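Local coordinates for uncharacterized protein (Parabacteroides merdae, PDB 4R7F) that is of unknown function but carries immunoglobulin-like beta-sandwich domains, the first related to the type 9 secretion system plug protein and so perhaps linked to protein export, at residues V57-A62 with I72-G77; V108-S113 with F135-P140; T296-P301 with T330-K335. All blocks are in the same frame, centred on the assembly; numbering follows the deposited sequence.

Contacts 1 and 2 touch each other, with centres 9 Å apart. They lie within the region related to the first domain of the type 9 secretion system plug protein. Their segments 72-77 and 108-113 meet as the paired strands 75-76 and 109-110. Contact 1 is buried and mostly apolar, with one tyrosine hydroxyl bonded to a backbone carbonyl. Contact 2 is partly buried and pairs an aromatic, apolar end with a charged end bridged by a water. Contact 3 lies on the other side of the chain's centre, about 45 Å from contact 1 between centres. It is a surface contact, and the only one of the three built on direct backbone pairing between its own strands.

Contact 1: residues V57-A62 with I72-G77; sequences VVHCNA and IEYMNG
Tyr74 lies with one ring face against His59 and its hydroxyl against the backbone of Val57. CB of His59 sits over that face, 3.6 Å from the centroid of the Tyr74 ring, which makes a CH-pi contact. It is offset toward the CD2 rim. The imidazole itself is slid aside, so the two rings barely overlap. Their planes are at 30°. The Tyr74 ring stands on a first torsion that sets CG between the backbone N and the carbonyl carbon (chi1 61°), and from there it reaches across to the strand. Its OH donates a hydrogen bond to O of Val57 at 2.7 Å. The donor is tilted 30° from the carbonyl plane. This bond fixes the far end of the ring, while CB of His59 covers one face. CG1 of Val57 packs on CE1 of Tyr74 at 3.8 Å. ND1 of His59 is hydrogen-bonded to OG of Ser67 and NE2 to O of Ser113, two bonds that fix the rotation of the imidazole. The contact packs a helical turn onto a sheet of the plug-related region, consistent with an immunoglobulin-like sandwich. Strand 53-60 pairs here with strand 114-122, whose Tyr116 meets the His59 ring edge-to-face. The short helix 71-74 leads into strand 75-76, which pairs with strand 109-110 and brings Phe110 against Val57.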
ATOM      1  N   VAL A  57     -20.012  -7.557  25.944  1.00 41.36           N
ATOM      2  CA  VAL A  57     -18.611  -7.306  25.693  1.00 39.95           C
ATOM      3  C   VAL A  57     -17.778  -8.257  26.554  1.00 42.64           C
ATOM      4  O   VAL A  57     -17.936  -8.315  27.784  1.00 40.38           O
ATOM      5  CB  VAL A  57     -18.285  -5.834  25.989  1.00 38.90           C
ATOM      6  CG1 VAL A  57     -16.846  -5.502  25.664  1.00 41.75           C
ATOM      7  CG2 VAL A  57     -19.207  -4.946  25.172  1.00 42.47           C
ATOM      8  N   VAL A  58     -16.903  -9.023  25.899  1.00 40.24           N
ATOM      9  CA  VAL A  58     -16.003  -9.938  26.602  1.00 33.33           C
ATOM     10  C   VAL A  58     -14.581  -9.471  26.399  1.00 38.63           C
ATOM     11  O   VAL A  58     -14.116  -9.311  25.268  1.00 33.25           O
ATOM     12  CB  VAL A  58     -16.118 -11.389  26.117  1.00 34.96           C
ATOM     13  CG1 VAL A  58     -15.098 -12.251  26.827  1.00 37.50           C
ATOM     14  CG2 VAL A  58     -17.518 -11.956  26.357  1.00 37.89           C
ATOM     15  N   HIS A  59     -13.887  -9.229  27.502  1.00 40.03           N
ATOM     16  CA  HIS A  59     -12.506  -8.867  27.405  1.00 37.40           C
ATOM     17  C   HIS A  59     -11.646 -10.140  27.400  1.00 40.43           C
ATOM     18  O   HIS A  59     -11.827 -11.013  28.263  1.00 32.43           O
ATOM     19  CB  HIS A  59     -12.076  -7.950  28.536  1.00 35.56           C
ATOM     20  CG  HIS A  59     -10.686  -7.438  28.355  1.00 37.51           C
ATOM     21  ND1 HIS A  59      -9.582  -8.077  28.879  1.00 35.82           N
ATOM     22  CD2 HIS A  59     -10.209  -6.401  27.628  1.00 36.81           C
ATOM     23  CE1 HIS A  59      -8.494  -7.414  28.536  1.00 37.98           C
ATOM     24  NE2 HIS A  59      -8.845  -6.412  27.752  1.00 29.53           N
ATOM     25  N   CYS A  60     -10.693 -10.204  26.448  1.00 34.59           N
ATOM     26  CA  CYS A  60      -9.849 -11.368  26.255  1.00 36.50           C
ATOM     27  C   CYS A  60      -8.377 -11.074  26.381  1.00 33.51           C
ATOM     28  O   CYS A  60      -7.899  -9.978  26.152  1.00 34.60           O
ATOM     29  CB  CYS A  60     -10.104 -11.992  24.872  1.00 40.95           C
ATOM     30  SG  CYS A  60     -11.818 -12.479  24.586  1.00 35.59           S
ATOM     31  N   ASN A  61      -7.638 -12.105  26.711  1.00 36.21           N
ATOM     32  CA  ASN A  61      -6.190 -12.018  26.707  1.00 37.46           C
ATOM     33  C   ASN A  61      -5.606 -12.194  25.312  1.00 31.73           C
ATOM     34  O   ASN A  61      -6.348 -12.341  24.344  1.00 27.99           O
ATOM     35  CB  ASN A  61      -5.639 -12.976  27.767  1.00 32.84           C
ATOM     36  CG  ASN A  61      -5.740 -12.359  29.167  1.00 47.27           C
ATOM     37  OD1 ASN A  61      -5.754 -11.115  29.320  1.00 43.83           O
ATOM     38  ND2 ASN A  61      -5.852 -13.194  30.172  1.00 36.42           N
ATOM     39  N   ALA A  62      -4.285 -12.128  25.199  1.00 31.88           N
ATOM     40  CA  ALA A  62      -3.617 -12.126  23.915  1.00 31.01           C
ATOM     41  C   ALA A  62      -4.019 -13.308  23.038  1.00 35.28           C
ATOM     42  O   ALA A  62      -4.189 -13.147  21.836  1.00 33.12           O
ATOM     43  CB  ALA A  62      -2.120 -12.113  24.111  1.00 33.87           C
ATOM     44  N   ILE A  72     -16.684  -3.913  34.880  1.00 48.07           N
ATOM     45  CA  ILE A  72     -16.427  -2.532  35.359  1.00 57.20           C
ATOM     46  C   ILE A  72     -14.956  -2.135  35.143  1.00 60.22           C
ATOM     47  O   ILE A  72     -14.654  -0.962  34.909  1.00 57.89           O
ATOM     48  CB  ILE A  72     -16.917  -2.281  36.824  1.00 68.41           C
ATOM     49  CG1 ILE A  72     -17.075  -0.764  37.097  1.00 67.89           C
ATOM     50  CG2 ILE A  72     -16.041  -2.990  37.866  1.00 52.22           C
ATOM     51  CD1 ILE A  72     -18.082  -0.058  36.185  1.00 86.07           C
ATOM     52  N   GLU A  73     -14.059  -3.122  35.179  1.00 58.49           N
ATOM     53  CA  GLU A  73     -12.639  -2.888  34.914  1.00 48.12           C
ATOM     54  C   GLU A  73     -12.356  -2.538  33.448  1.00 52.43           C
ATOM     55  O   GLU A  73     -11.398  -1.824  33.174  1.00 43.72           O
ATOM     56  CB  GLU A  73     -11.803  -4.112  35.318  1.00 48.60           C
ATOM     57  CG  GLU A  73     -11.713  -4.367  36.823  1.00 45.97           C
ATOM     58  CD  GLU A  73     -10.996  -5.668  37.144  1.00 53.04           C
ATOM     59  OE1 GLU A  73     -11.678  -6.714  37.092  1.00 48.04           O
ATOM     60  OE2 GLU A  73      -9.751  -5.653  37.417  1.00 57.26           O
ATOM     61  N   TYR A  74     -13.176  -3.018  32.504  1.00 52.49           N
ATOM     62  CA  TYR A  74     -12.856  -2.821  31.082  1.00 41.51           C
ATOM     63  C   TYR A  74     -13.771  -1.995  30.248  1.00 39.02           C
ATOM     64  O   TYR A  74     -13.329  -1.535  29.198  1.00 40.28           O
ATOM     65  CB  TYR A  74     -12.589  -4.129  30.358  1.00 42.26           C
ATOM     66  CG  TYR A  74     -13.704  -5.152  30.293  1.00 36.39           C
ATOM     67  CD1 TYR A  74     -14.735  -5.047  29.359  1.00 30.82           C
ATOM     68  CD2 TYR A  74     -13.654  -6.287  31.104  1.00 38.08           C
ATOM     69  CE1 TYR A  74     -15.703  -6.038  29.268  1.00 31.75           C
ATOM     70  CE2 TYR A  74     -14.602  -7.281  31.022  1.00 36.21           C
ATOM     71  CZ  TYR A  74     -15.628  -7.160  30.115  1.00 30.97           C
ATOM     72  OH  TYR A  74     -16.540  -8.181  30.071  1.00 29.77           O
HETATM   73  N   MSE A  75     -15.010  -1.788  30.692  1.00 43.82           N
HETATM   74  CA  MSE A  75     -16.020  -1.009  29.947  0.50 42.58           C
HETATM   75  C   MSE A  75     -16.768  -0.073  30.866  1.00 52.44           C
HETATM   76  O   MSE A  75     -17.004  -0.398  32.045  1.00 58.43           O
HETATM   77  CB  MSE A  75     -17.072  -1.909  29.270  0.50 39.95           C
HETATM   78  CG  MSE A  75     -17.915  -2.755  30.243  0.50 38.46           C
HETATM   79 SE   MSE A  75     -19.034  -4.174  29.438  0.38 35.63          SE
HETATM   80  CE  MSE A  75     -20.350  -3.068  28.478  0.50 36.90           C
ATOM     81  N   ASN A  76     -17.197   1.052  30.315  1.00 55.66           N
ATOM     82  CA  ASN A  76     -18.177   1.865  30.935  1.00 49.53           C
ATOM     83  C   ASN A  76     -19.467   1.626  30.170  1.00 56.28           C
ATOM     84  O   ASN A  76     -19.500   1.764  28.949  1.00 64.01           O
ATOM     85  CB  ASN A  76     -17.778   3.327  30.918  1.00 61.40           C
ATOM     86  CG  ASN A  76     -18.508   4.109  31.992  1.00 82.22           C
ATOM     87  OD1 ASN A  76     -19.642   4.517  31.792  1.00 78.18           O
ATOM     88  ND2 ASN A  76     -17.885   4.262  33.161  1.00 90.53           N
ATOM     89  N   GLY A  77     -20.515   1.228  30.886  1.00 54.39           N
ATOM     90  CA  GLY A  77     -21.788   0.873  30.272  1.00 50.51           C
ATOM     91  C   GLY A  77     -22.215  -0.519  30.678  1.00 58.50           C
ATOM     92  O   GLY A  77     -21.472  -1.237  31.348  1.00 53.35           O
TER

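Contact 2: residues V108-S113 with F135-P140; sequences VQFKVS and FSVVEP
OE2 of Glu139 is gripped by three groups. OG of Ser113 donates to OE2 of Glu139 at 2.7 Å, and meets the anti lone pair of that oxygen. A water donates to the same OE2 at 2.6 Å and accepts from N of Ser113, so one serine is tied to the glutamate both directly and through water. Arg389 adds a salt bridge. The serine hydroxyl lies between its backbone N and carbonyl carbon (chi1 71°), which turns OG to the carboxylate. OG also takes the backbone N-H of Leu390. Replacing Glu139 by alanine removes the carboxylate, which would probably leave Arg389 without this counter-charge and the Ser113 hydroxyl and the bridging water without their acceptor. On strand 129-138 itself, O of Val137 lies 3.2 Å from CB of Ser113. At the other end the contact is apolar. CZ of Phe110 comes 3.5 Å from CZ of Phe135, at the edge of the Phe135 ring. The ring planes make 58°, an oblique pairing. CG2 of Val137 comes to CD2 of Phe110 at 4.2 Å. The contact joins strand 109-110 and the loop that follows it to the last residues of strand 129-138 and the loop beyond, within the plug-related, probably immunoglobulin-like domain. Strand 114-122 pairs with 129-138 and brings Tyr116 to the Phe110 ring. Strand 389-397 flanks the polar end, and its Leu390 touches Val138.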
ATOM      1  N   VAL A 108     -21.533   2.336  25.351  1.00 51.87           N
ATOM      2  CA  VAL A 108     -20.353   1.573  25.775  1.00 48.57           C
ATOM      3  C   VAL A 108     -19.063   2.212  25.290  1.00 46.15           C
ATOM      4  O   VAL A 108     -18.891   2.496  24.092  1.00 42.68           O
ATOM      5  CB  VAL A 108     -20.369   0.118  25.287  1.00 59.32           C
ATOM      6  CG1 VAL A 108     -19.155  -0.630  25.834  1.00 54.70           C
ATOM      7  CG2 VAL A 108     -21.650  -0.570  25.733  1.00 63.10           C
ATOM      8  N   GLN A 109     -18.166   2.456  26.240  1.00 48.49           N
ATOM      9  CA  GLN A 109     -16.805   2.867  25.945  1.00 47.71           C
ATOM     10  C   GLN A 109     -15.877   1.916  26.683  1.00 55.07           C
ATOM     11  O   GLN A 109     -16.286   1.265  27.645  1.00 47.23           O
ATOM     12  CB  GLN A 109     -16.539   4.304  26.380  1.00 51.85           C
ATOM     13  CG  GLN A 109     -17.627   5.309  26.021  1.00 57.80           C
ATOM     14  CD  GLN A 109     -18.717   5.378  27.060  1.00 51.51           C
ATOM     15  OE1 GLN A 109     -18.451   5.430  28.267  1.00 60.02           O
ATOM     16  NE2 GLN A 109     -19.964   5.352  26.601  1.00 48.51           N
ATOM     17  N   PHE A 110     -14.637   1.825  26.210  1.00 46.35           N
ATOM     18  CA  PHE A 110     -13.680   0.879  26.757  1.00 46.61           C
ATOM     19  C   PHE A 110     -12.703   1.596  27.668  1.00 47.34           C
ATOM     20  O   PHE A 110     -12.315   2.723  27.400  1.00 42.36           O
ATOM     21  CB  PHE A 110     -12.908   0.197  25.629  1.00 45.30           C
ATOM     22  CG  PHE A 110     -13.791  -0.440  24.597  1.00 38.46           C
ATOM     23  CD1 PHE A 110     -14.539  -1.541  24.908  1.00 37.80           C
ATOM     24  CD2 PHE A 110     -13.866   0.076  23.316  1.00 38.17           C
ATOM     25  CE1 PHE A 110     -15.365  -2.118  23.970  1.00 41.49           C
ATOM     26  CE2 PHE A 110     -14.665  -0.512  22.368  1.00 39.52           C
ATOM     27  CZ  PHE A 110     -15.426  -1.606  22.702  1.00 38.05           C
ATOM     28  N   LYS A 111     -12.297   0.921  28.731  1.00 39.01           N
ATOM     29  CA  LYS A 111     -11.384   1.487  29.683  1.00 39.27           C
ATOM     30  C   LYS A 111      -9.968   0.987  29.513  1.00 43.43           C
ATOM     31  O   LYS A 111      -9.072   1.597  30.055  1.00 50.24           O
ATOM     32  CB  LYS A 111     -11.838   1.150  31.096  1.00 42.84           C
ATOM     33  CG  LYS A 111     -13.083   1.883  31.523  1.00 46.71           C
ATOM     34  CD  LYS A 111     -13.516   1.411  32.889  1.00 55.57           C
ATOM     35  CE  LYS A 111     -14.681   2.256  33.361  1.00 69.81           C
ATOM     36  NZ  LYS A 111     -15.258   1.669  34.588  1.00 82.94           N
ATOM     37  N   VAL A 112      -9.760  -0.138  28.824  1.00 43.77           N
ATOM     38  CA  VAL A 112      -8.410  -0.725  28.714  1.00 35.80           C
ATOM     39  C   VAL A 112      -8.192  -1.244  27.307  1.00 39.75           C
ATOM     40  O   VAL A 112      -9.131  -1.457  26.547  1.00 32.04           O
ATOM     41  CB  VAL A 112      -8.149  -1.897  29.702  1.00 34.94           C
ATOM     42  CG1 VAL A 112      -8.127  -1.417  31.167  1.00 35.88           C
ATOM     43  CG2 VAL A 112      -9.174  -3.003  29.500  1.00 42.79           C
ATOM     44  N   SER A 113      -6.935  -1.470  26.973  1.00 31.05           N
ATOM     45  CA  SER A 113      -6.617  -2.011  25.689  1.00 36.68           C
ATOM     46  C   SER A 113      -6.820  -3.519  25.716  1.00 29.05           C
ATOM     47  O   SER A 113      -7.102  -4.104  26.757  1.00 31.93           O
ATOM     48  CB  SER A 113      -5.171  -1.659  25.347  1.00 29.34           C
ATOM     49  OG  SER A 113      -4.280  -2.386  26.150  1.00 26.28           O
ATOM     50  N   PHE A 135     -12.464  -7.909  17.718  1.00 32.60           N
ATOM     51  CA  PHE A 135     -11.612  -6.802  17.307  1.00 28.47           C
ATOM     52  C   PHE A 135     -10.684  -6.471  18.465  1.00 30.46           C
ATOM     53  O   PHE A 135     -10.873  -6.936  19.603  1.00 29.76           O
ATOM     54  CB  PHE A 135     -12.429  -5.562  16.904  1.00 32.03           C
ATOM     55  CG  PHE A 135     -13.237  -4.973  18.023  1.00 28.57           C
ATOM     56  CD1 PHE A 135     -14.529  -5.412  18.270  1.00 37.76           C
ATOM     57  CD2 PHE A 135     -12.697  -3.994  18.854  1.00 36.37           C
ATOM     58  CE1 PHE A 135     -15.265  -4.889  19.326  1.00 42.55           C
ATOM     59  CE2 PHE A 135     -13.416  -3.471  19.921  1.00 41.89           C
ATOM     60  CZ  PHE A 135     -14.705  -3.920  20.152  1.00 45.37           C
ATOM     61  N   SER A 136      -9.668  -5.681  18.178  1.00 28.99           N
ATOM     62  CA  SER A 136      -8.725  -5.328  19.211  1.00 33.74           C
ATOM     63  C   SER A 136      -8.634  -3.813  19.383  1.00 31.14           C
ATOM     64  O   SER A 136      -8.873  -3.040  18.445  1.00 30.95           O
ATOM     65  CB  SER A 136      -7.350  -5.886  18.865  1.00 32.10           C
ATOM     66  OG  SER A 136      -7.339  -7.309  18.816  1.00 25.89           O
ATOM     67  N   VAL A 137      -8.249  -3.421  20.583  1.00 26.60           N
ATOM     68  CA  VAL A 137      -8.087  -2.035  20.941  1.00 32.04           C
ATOM     69  C   VAL A 137      -6.666  -1.823  21.410  1.00 32.75           C
ATOM     70  O   VAL A 137      -6.231  -2.460  22.395  1.00 26.71           O
ATOM     71  CB  VAL A 137      -9.035  -1.682  22.073  1.00 40.19           C
ATOM     72  CG1 VAL A 137      -8.736  -0.290  22.597  1.00 40.51           C
ATOM     73  CG2 VAL A 137     -10.479  -1.797  21.590  1.00 37.80           C
ATOM     74  N   VAL A 138      -5.933  -0.961  20.683  1.00 33.45           N
ATOM     75  CA  VAL A 138      -4.501  -0.720  20.940  1.00 26.87           C
ATOM     76  C   VAL A 138      -4.258   0.625  21.669  1.00 29.91           C
ATOM     77  O   VAL A 138      -4.942   1.608  21.405  1.00 30.65           O
ATOM     78  CB  VAL A 138      -3.650  -0.856  19.643  1.00 32.44           C
ATOM     79  CG1 VAL A 138      -4.100   0.064  18.513  1.00 27.92           C
ATOM     80  CG2 VAL A 138      -2.176  -0.641  19.926  1.00 32.93           C
ATOM     81  N   GLU A 139      -3.347   0.605  22.642  1.00 31.68           N
ATOM     82  CA  GLU A 139      -2.732   1.812  23.226  1.00 33.14           C
ATOM     83  C   GLU A 139      -1.324   1.862  22.689  1.00 34.86           C
ATOM     84  O   GLU A 139      -0.435   1.200  23.190  1.00 37.12           O
ATOM     85  CB  GLU A 139      -2.752   1.801  24.767  1.00 35.95           C
ATOM     86  CG  GLU A 139      -2.273   0.506  25.413  1.00 53.58           C
ATOM     87  CD  GLU A 139      -2.388   0.484  26.930  1.00 45.78           C
ATOM     88  OE1 GLU A 139      -1.920   1.448  27.558  1.00 44.28           O
ATOM     89  OE2 GLU A 139      -2.912  -0.519  27.482  1.00 40.20           O
ATOM     90  N   PRO A 140      -1.125   2.611  21.617  1.00 30.45           N
ATOM     91  CA  PRO A 140       0.093   2.458  20.841  1.00 30.35           C
ATOM     92  C   PRO A 140       1.298   3.165  21.449  1.00 33.41           C
ATOM     93  O   PRO A 140       1.701   4.220  21.006  1.00 37.97           O
ATOM     94  CB  PRO A 140      -0.287   3.083  19.493  1.00 30.61           C
ATOM     95  CG  PRO A 140      -1.273   4.146  19.873  1.00 32.59           C
ATOM     96  CD  PRO A 140      -2.093   3.526  20.976  1.00 30.82           C
TER
HETATM   97  O   HOH W   1      -4.991  -0.572  29.053  1.00 33.67           O

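Contact 3: residues T296-P301 with T330-K335; sequences TLACDP and TKQYEK
Strands 296-298 and 332-335 run antiparallel, their axes 4.5 Å apart at 175°. Leu297 and Tyr333 form a hydrogen-bonded pair. N of Leu297 donates to O of Tyr333 at 2.8 Å and nearly straight (172°). The return bond from N of Tyr333 to O of Leu297 is 2.9 Å and more bent. Thr296 and Glu334 are a non-hydrogen-bonded pair. Their side chains point the same way, and a water joins OG1 of Thr296 to OE1 of Glu334. Within segment 330-335, OG1 of Thr330 donates to OE2 of Glu334, which helps fix the carboxylate. On this face, CG2 of Thr296 also packs against the side chain of Gln332. Leu297 and Tyr333 share the other face, lying side by side, CB of Leu297 4.0 Å from CB of Tyr333. The tyrosine ring, with CG anti to the carbonyl carbon (chi1 -71°), extends along segment 296-301 toward Pro301. The sulfur of Cys299 meets its edge, in plane, with SG 3.8 Å from CE2 of Tyr333. The Tyr333 hydroxyl lies against CA of Pro301 at 3.6 Å and is hydrogen-bonded to N of Leu302. Lys331 and Gln332 together face Asn327 as a G1 beta bulge. This antiparallel pair belongs to a mixed five-stranded sheet. Strand 332-340 lies between 290-298 and 325-327, whose Tyr326 meets the Tyr333 ring edge-to-face. Beyond 290-298 comes 248-253, parallel to it.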
ATOM      1  N   THR A 296     -17.059 -24.585  -7.813  1.00 26.71           N
ATOM      2  CA  THR A 296     -16.616 -25.842  -8.368  1.00 30.56           C
ATOM      3  C   THR A 296     -15.115 -25.844  -8.481  1.00 27.78           C
ATOM      4  O   THR A 296     -14.565 -24.937  -9.107  1.00 33.93           O
ATOM      5  CB  THR A 296     -17.216 -26.059  -9.778  1.00 34.53           C
ATOM      6  OG1 THR A 296     -18.643 -26.123  -9.677  1.00 39.05           O
ATOM      7  CG2 THR A 296     -16.752 -27.345 -10.343  1.00 37.59           C
ATOM      8  N   LEU A 297     -14.454 -26.841  -7.876  1.00 28.19           N
ATOM      9  CA  LEU A 297     -13.013 -27.045  -8.046  1.00 27.08           C
ATOM     10  C   LEU A 297     -12.758 -28.404  -8.670  1.00 29.96           C
ATOM     11  O   LEU A 297     -12.938 -29.414  -8.023  1.00 32.24           O
ATOM     12  CB  LEU A 297     -12.268 -26.913  -6.715  1.00 29.21           C
ATOM     13  CG  LEU A 297     -10.769 -27.283  -6.718  1.00 36.31           C
ATOM     14  CD1 LEU A 297      -9.972 -26.350  -7.621  1.00 33.63           C
ATOM     15  CD2 LEU A 297     -10.195 -27.280  -5.316  1.00 29.07           C
ATOM     16  N   ALA A 298     -12.344 -28.417  -9.938  1.00 31.91           N
ATOM     17  CA  ALA A 298     -12.148 -29.667 -10.691  1.00 33.07           C
ATOM     18  C   ALA A 298     -10.741 -30.213 -10.511  1.00 31.64           C
ATOM     19  O   ALA A 298      -9.815 -29.685 -11.043  1.00 30.08           O
ATOM     20  CB  ALA A 298     -12.427 -29.465 -12.173  1.00 26.54           C
ATOM     21  N   CYS A 299     -10.604 -31.274  -9.734  1.00 34.81           N
ATOM     22  CA  CYS A 299      -9.356 -31.965  -9.579  1.00 33.21           C
ATOM     23  C   CYS A 299      -9.731 -33.251  -8.956  1.00 37.25           C
ATOM     24  O   CYS A 299     -10.901 -33.430  -8.536  1.00 35.90           O
ATOM     25  CB  CYS A 299      -8.367 -31.190  -8.715  1.00 31.95           C
ATOM     26  SG  CYS A 299      -8.954 -30.764  -7.079  1.00 36.73           S
ATOM     27  N   ASP A 300      -8.768 -34.162  -8.943  1.00 30.78           N
ATOM     28  CA  ASP A 300      -8.917 -35.441  -8.253  1.00 32.57           C
ATOM     29  C   ASP A 300      -8.950 -35.125  -6.790  1.00 37.55           C
ATOM     30  O   ASP A 300      -8.380 -34.105  -6.402  1.00 34.43           O
ATOM     31  CB  ASP A 300      -7.694 -36.307  -8.519  1.00 37.94           C
ATOM     32  CG  ASP A 300      -7.737 -36.981  -9.892  1.00 40.58           C
ATOM     33  OD1 ASP A 300      -8.790 -36.941 -10.603  1.00 46.74           O
ATOM     34  OD2 ASP A 300      -6.720 -37.597 -10.225  1.00 41.87           O
ATOM     35  N   PRO A 301      -9.599 -35.977  -5.969  1.00 28.77           N
ATOM     36  CA  PRO A 301      -9.621 -35.603  -4.568  1.00 32.17           C
ATOM     37  C   PRO A 301      -8.227 -35.729  -3.947  1.00 35.95           C
ATOM     38  O   PRO A 301      -7.482 -36.672  -4.239  1.00 36.05           O
ATOM     39  CB  PRO A 301     -10.595 -36.600  -3.950  1.00 31.64           C
ATOM     40  CG  PRO A 301     -10.380 -37.846  -4.757  1.00 31.35           C
ATOM     41  CD  PRO A 301     -10.161 -37.326  -6.181  1.00 30.16           C
ATOM     42  N   THR A 330     -18.864 -36.145 -10.628  1.00 33.65           N
ATOM     43  CA  THR A 330     -18.290 -35.130 -11.497  1.00 34.15           C
ATOM     44  C   THR A 330     -16.802 -34.995 -11.375  1.00 36.28           C
ATOM     45  O   THR A 330     -16.240 -34.287 -12.179  1.00 31.46           O
ATOM     46  CB  THR A 330     -18.849 -33.731 -11.235  1.00 31.43           C
ATOM     47  OG1 THR A 330     -18.684 -33.416  -9.850  1.00 37.49           O
ATOM     48  CG2 THR A 330     -20.311 -33.678 -11.623  1.00 42.47           C
ATOM     49  N   LYS A 331     -16.191 -35.668 -10.394  1.00 38.86           N
ATOM     50  CA  LYS A 331     -14.794 -35.470  -9.983  1.00 34.72           C
ATOM     51  C   LYS A 331     -14.426 -34.018  -9.635  1.00 33.28           C
ATOM     52  O   LYS A 331     -13.439 -33.455 -10.131  1.00 34.92           O
ATOM     53  CB  LYS A 331     -13.837 -36.037 -11.027  1.00 46.62           C
ATOM     54  CG  LYS A 331     -14.089 -37.493 -11.388  1.00 48.99           C
ATOM     55  CD  LYS A 331     -13.971 -38.421 -10.189  1.00 65.00           C
ATOM     56  CE  LYS A 331     -14.530 -39.806 -10.529  1.00 73.47           C
ATOM     57  NZ  LYS A 331     -14.661 -40.665  -9.312  1.00 61.97           N
ATOM     58  N   GLN A 332     -15.220 -33.431  -8.753  1.00 30.16           N
ATOM     59  CA  GLN A 332     -15.069 -32.029  -8.381  1.00 30.69           C
ATOM     60  C   GLN A 332     -15.407 -31.823  -6.937  1.00 32.10           C
ATOM     61  O   GLN A 332     -16.296 -32.488  -6.398  1.00 30.09           O
ATOM     62  CB  GLN A 332     -16.018 -31.187  -9.186  1.00 32.49           C
ATOM     63  CG  GLN A 332     -15.796 -31.319 -10.686  1.00 37.89           C
ATOM     64  CD  GLN A 332     -16.843 -30.581 -11.467  1.00 40.53           C
ATOM     65  OE1 GLN A 332     -18.009 -30.489 -11.056  1.00 36.96           O
ATOM     66  NE2 GLN A 332     -16.444 -30.057 -12.598  1.00 31.02           N
ATOM     67  N   TYR A 333     -14.700 -30.904  -6.309  1.00 28.97           N
ATOM     68  CA  TYR A 333     -15.153 -30.332  -5.041  1.00 28.72           C
ATOM     69  C   TYR A 333     -16.253 -29.324  -5.394  1.00 25.60           C
ATOM     70  O   TYR A 333     -16.100 -28.553  -6.331  1.00 29.77           O
ATOM     71  CB  TYR A 333     -13.985 -29.650  -4.326  1.00 26.67           C
ATOM     72  CG  TYR A 333     -12.927 -30.589  -3.738  1.00 25.05           C
ATOM     73  CD1 TYR A 333     -13.082 -31.124  -2.468  1.00 27.32           C
ATOM     74  CD2 TYR A 333     -11.781 -30.895  -4.426  1.00 23.06           C
ATOM     75  CE1 TYR A 333     -12.157 -31.976  -1.922  1.00 23.76           C
ATOM     76  CE2 TYR A 333     -10.818 -31.718  -3.885  1.00 25.94           C
ATOM     77  CZ  TYR A 333     -10.998 -32.261  -2.627  1.00 30.55           C
ATOM     78  OH  TYR A 333     -10.034 -33.098  -2.057  1.00 29.69           O
ATOM     79  N   GLU A 334     -17.369 -29.350  -4.675  1.00 25.96           N
ATOM     80  CA  GLU A 334     -18.481 -28.474  -4.959  1.00 26.85           C
ATOM     81  C   GLU A 334     -19.153 -27.992  -3.700  1.00 29.74           C
ATOM     82  O   GLU A 334     -19.286 -28.731  -2.744  1.00 27.36           O
ATOM     83  CB  GLU A 334     -19.526 -29.179  -5.834  1.00 28.32           C
ATOM     84  CG  GLU A 334     -19.055 -29.465  -7.263  1.00 36.00           C
ATOM     85  CD  GLU A 334     -20.144 -30.035  -8.185  1.00 40.62           C
ATOM     86  OE1 GLU A 334     -21.289 -29.555  -8.095  1.00 59.21           O
ATOM     87  OE2 GLU A 334     -19.844 -30.932  -9.029  1.00 40.96           O
ATOM     88  N   LYS A 335     -19.591 -26.738  -3.729  1.00 27.39           N
ATOM     89  CA  LYS A 335     -20.347 -26.159  -2.649  1.00 34.21           C
ATOM     90  C   LYS A 335     -21.294 -25.033  -3.126  1.00 27.68           C
ATOM     91  O   LYS A 335     -20.954 -24.215  -4.009  1.00 31.82           O
ATOM     92  CB  LYS A 335     -19.390 -25.654  -1.555  1.00 28.07           C
ATOM     93  CG  LYS A 335     -20.083 -25.250  -0.254  1.00 29.94           C
ATOM     94  CD  LYS A 335     -19.082 -24.976   0.862  1.00 34.04           C
ATOM     95  CE  LYS A 335     -19.713 -25.032   2.234  1.00 38.94           C
ATOM     96  NZ  LYS A 335     -19.712 -26.404   2.791  1.00 38.48           N
TER
HETATM   97  O   HOH W   2     -21.047 -26.384  -7.538  1.00 38.78           O